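Local atomic coordinates of beta-lactamase II (Erythrobacter litoralis, PDB entry 6V72), a protein that probably hydrolyses the beta-lactam ring of antibiotics to a substituted beta-amino acid, as a zinc-dependent class B metallo-beta-lactamase. Residues I113-H118 / P132-I137. Sequence-based numbering, arbitrary orientation.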
loop_
_atom_site.group_PDB
_atom_site.type_symbol
_atom_site.label_atom_id
_atom_site.label_comp_id
_atom_site.label_asym_id
_atom_site.label_seq_id
_atom_site.Cartn_x
_atom_site.Cartn_y
_atom_site.Cartn_z
ATOM N N ILE A 113 -16.327 -29.904 1.908
ATOM C CA ILE A 113 -14.884 -29.966 1.736
ATOM C C ILE A 113 -14.196 -29.657 3.059
ATOM O O ILE A 113 -14.516 -28.665 3.714
ATOM C CB ILE A 113 -14.431 -28.991 0.642
ATOM C CG1 ILE A 113 -14.991 -29.449 -0.708
ATOM C CG2 ILE A 113 -12.905 -28.905 0.591
ATOM C CD1 ILE A 113 -14.913 -28.379 -1.802
ATOM N N ALA A 114 -13.244 -30.518 3.444
ATOM C CA ALA A 114 -12.456 -30.322 4.655
ATOM C C ALA A 114 -11.485 -29.167 4.449
ATOM O O ALA A 114 -10.594 -29.249 3.604
ATOM C CB ALA A 114 -11.675 -31.591 4.991
ATOM N N THR A 115 -11.615 -28.133 5.259
ATOM C CA THR A 115 -10.874 -26.894 5.092
ATOM C C THR A 115 -9.844 -26.746 6.203
ATOM O O THR A 115 -10.124 -27.079 7.356
ATOM C CB THR A 115 -11.839 -25.720 5.119
ATOM O OG1 THR A 115 -12.706 -25.872 6.261
ATOM C CG2 THR A 115 -12.688 -25.737 3.852
ATOM N N TRP A 116 -8.663 -26.241 5.842
ATOM C CA TRP A 116 -7.506 -26.164 6.723
ATOM C C TRP A 116 -6.959 -24.748 6.744
ATOM O O TRP A 116 -6.906 -24.090 5.702
ATOM C CB TRP A 116 -6.396 -27.127 6.229
ATOM C CG TRP A 116 -6.762 -28.552 6.429
ATOM C CD1 TRP A 116 -7.484 -29.343 5.584
ATOM C CD2 TRP A 116 -6.473 -29.342 7.581
ATOM N NE1 TRP A 116 -7.641 -30.594 6.134
ATOM C CE2 TRP A 116 -7.034 -30.619 7.363
ATOM C CE3 TRP A 116 -5.790 -29.096 8.779
ATOM C CZ2 TRP A 116 -6.928 -31.647 8.292
ATOM C CZ3 TRP A 116 -5.690 -30.117 9.698
ATOM C CH2 TRP A 116 -6.257 -31.379 9.452
ATOM N N ALA A 117 -6.522 -24.293 7.922
ATOM C CA ALA A 117 -5.905 -22.981 8.048
ATOM C C ALA A 117 -4.934 -22.986 9.214
ATOM O O ALA A 117 -5.001 -23.850 10.095
ATOM C CB ALA A 117 -6.932 -21.863 8.262
ATOM N N HIS A 118 -4.029 -21.994 9.209
ATOM C CA HIS A 118 -3.222 -21.718 10.388
ATOM C C HIS A 118 -4.134 -21.580 11.610
ATOM O O HIS A 118 -5.198 -20.954 11.514
ATOM C CB HIS A 118 -2.420 -20.432 10.165
ATOM C CG HIS A 118 -1.388 -20.180 11.221
ATOM N ND1 HIS A 118 -1.713 -19.803 12.509
ATOM C CD2 HIS A 118 -0.034 -20.273 11.182
ATOM C CE1 HIS A 118 -0.603 -19.681 13.216
ATOM N NE2 HIS A 118 0.428 -19.953 12.434
ATOM N N PRO A 132 -14.483 -19.515 9.827
ATOM C CA PRO A 132 -13.183 -20.173 9.979
ATOM C C PRO A 132 -13.140 -21.501 9.244
ATOM O O PRO A 132 -14.165 -22.152 9.017
ATOM C CB PRO A 132 -13.068 -20.378 11.493
ATOM C CG PRO A 132 -14.487 -20.523 11.945
ATOM C CD PRO A 132 -15.314 -19.632 11.040
ATOM N N ALA A 133 -11.935 -21.892 8.855
ATOM C CA ALA A 133 -11.737 -23.250 8.389
ATOM C C ALA A 133 -12.041 -24.217 9.525
ATOM O O ALA A 133 -11.892 -23.896 10.710
ATOM C CB ALA A 133 -10.302 -23.469 7.889
ATOM N N ARG A 134 -12.472 -25.414 9.154
ATOM C CA ARG A 134 -12.847 -26.390 10.166
ATOM C C ARG A 134 -11.627 -26.922 10.909
ATOM O O ARG A 134 -11.702 -27.188 12.119
ATOM C CB ARG A 134 -13.633 -27.526 9.508
ATOM C CG ARG A 134 -14.994 -27.072 8.945
ATOM C CD ARG A 134 -15.935 -28.244 8.782
ATOM N NE ARG A 134 -17.128 -27.920 7.999
ATOM C CZ ARG A 134 -18.133 -27.167 8.432
ATOM N NH1 ARG A 134 -18.092 -26.631 9.644
ATOM N NH2 ARG A 134 -19.183 -26.954 7.650
ATOM N N ASN A 135 -10.491 -27.028 10.234
ATOM C CA ASN A 135 -9.357 -27.757 10.772
ATOM C C ASN A 135 -8.163 -26.831 10.933
ATOM O O ASN A 135 -7.820 -26.084 10.015
ATOM C CB ASN A 135 -8.999 -28.908 9.844
ATOM C CG ASN A 135 -10.147 -29.861 9.660
ATOM O OD1 ASN A 135 -10.472 -30.628 10.570
ATOM N ND2 ASN A 135 -10.763 -29.828 8.484
ATOM N N ALA A 136 -7.514 -26.910 12.083
ATOM C CA ALA A 136 -6.326 -26.121 12.374
ATOM C C ALA A 136 -5.069 -26.934 12.082
ATOM O O ALA A 136 -4.889 -28.028 12.634
ATOM C CB ALA A 136 -6.327 -25.704 13.843
ATOM N N ILE A 137 -4.182 -26.370 11.253
ATOM C CA ILE A 137 -2.922 -27.041 10.930
ATOM C C ILE A 137 -2.042 -27.124 12.170
ATOM O O ILE A 137 -1.901 -26.150 12.925
ATOM C CB ILE A 137 -2.201 -26.279 9.806
ATOM C CG1 ILE A 137 -3.050 -26.220 8.536
ATOM C CG2 ILE A 137 -0.812 -26.864 9.525
ATOM C CD1 ILE A 137 -2.570 -25.114 7.541
#
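Asn135 lies over one face of the Trp116 indole: its CB stands 3.3 Å from the centroid of the six-membered ring, a CH-pi contact almost over the ring centre. Near the ring plane, at the edge, Ala136 O approaches Trp116 CZ3 (3.7 Å). With Asn135 CG beside the backbone N (chi1 -59°), the amide tilts only 26° from the indole and its ND2 hydrogen-bonds Thr115 O at 3.0 Å, from above the carbonyl plane. Asn135 N donates a second hydrogen bond to that oxygen (2.9 Å), so one residue grips it twice. The ladder Ala117 N to Asn135 O (3.0 Å) and Ile137 N to Ala117 O (2.9 Å) identifies parallel pairing; strand 114-117 lies between 89-93 and 135-139 in one sheet of the metallo-beta-lactamase alpha-beta/beta-alpha sandwich. Before it, Arg134 N donates to Thr115 OG1, nearly straight at 173°; this hydroxyl also shares a hydrogen bond with His109 of helix 105-110. Beyond Trp116 and Ile137 packs helix 147-153, whose Glu148 binds calcium, while on the face opposite Trp116 and Asn135, Ala117 CB meets Ala133 CB of the preceding loop (3.8 Å). Polar bonds thus set the register, and the ND2 hydrogen bond probably fixes the Asn135 amide, keeping CB over the ring.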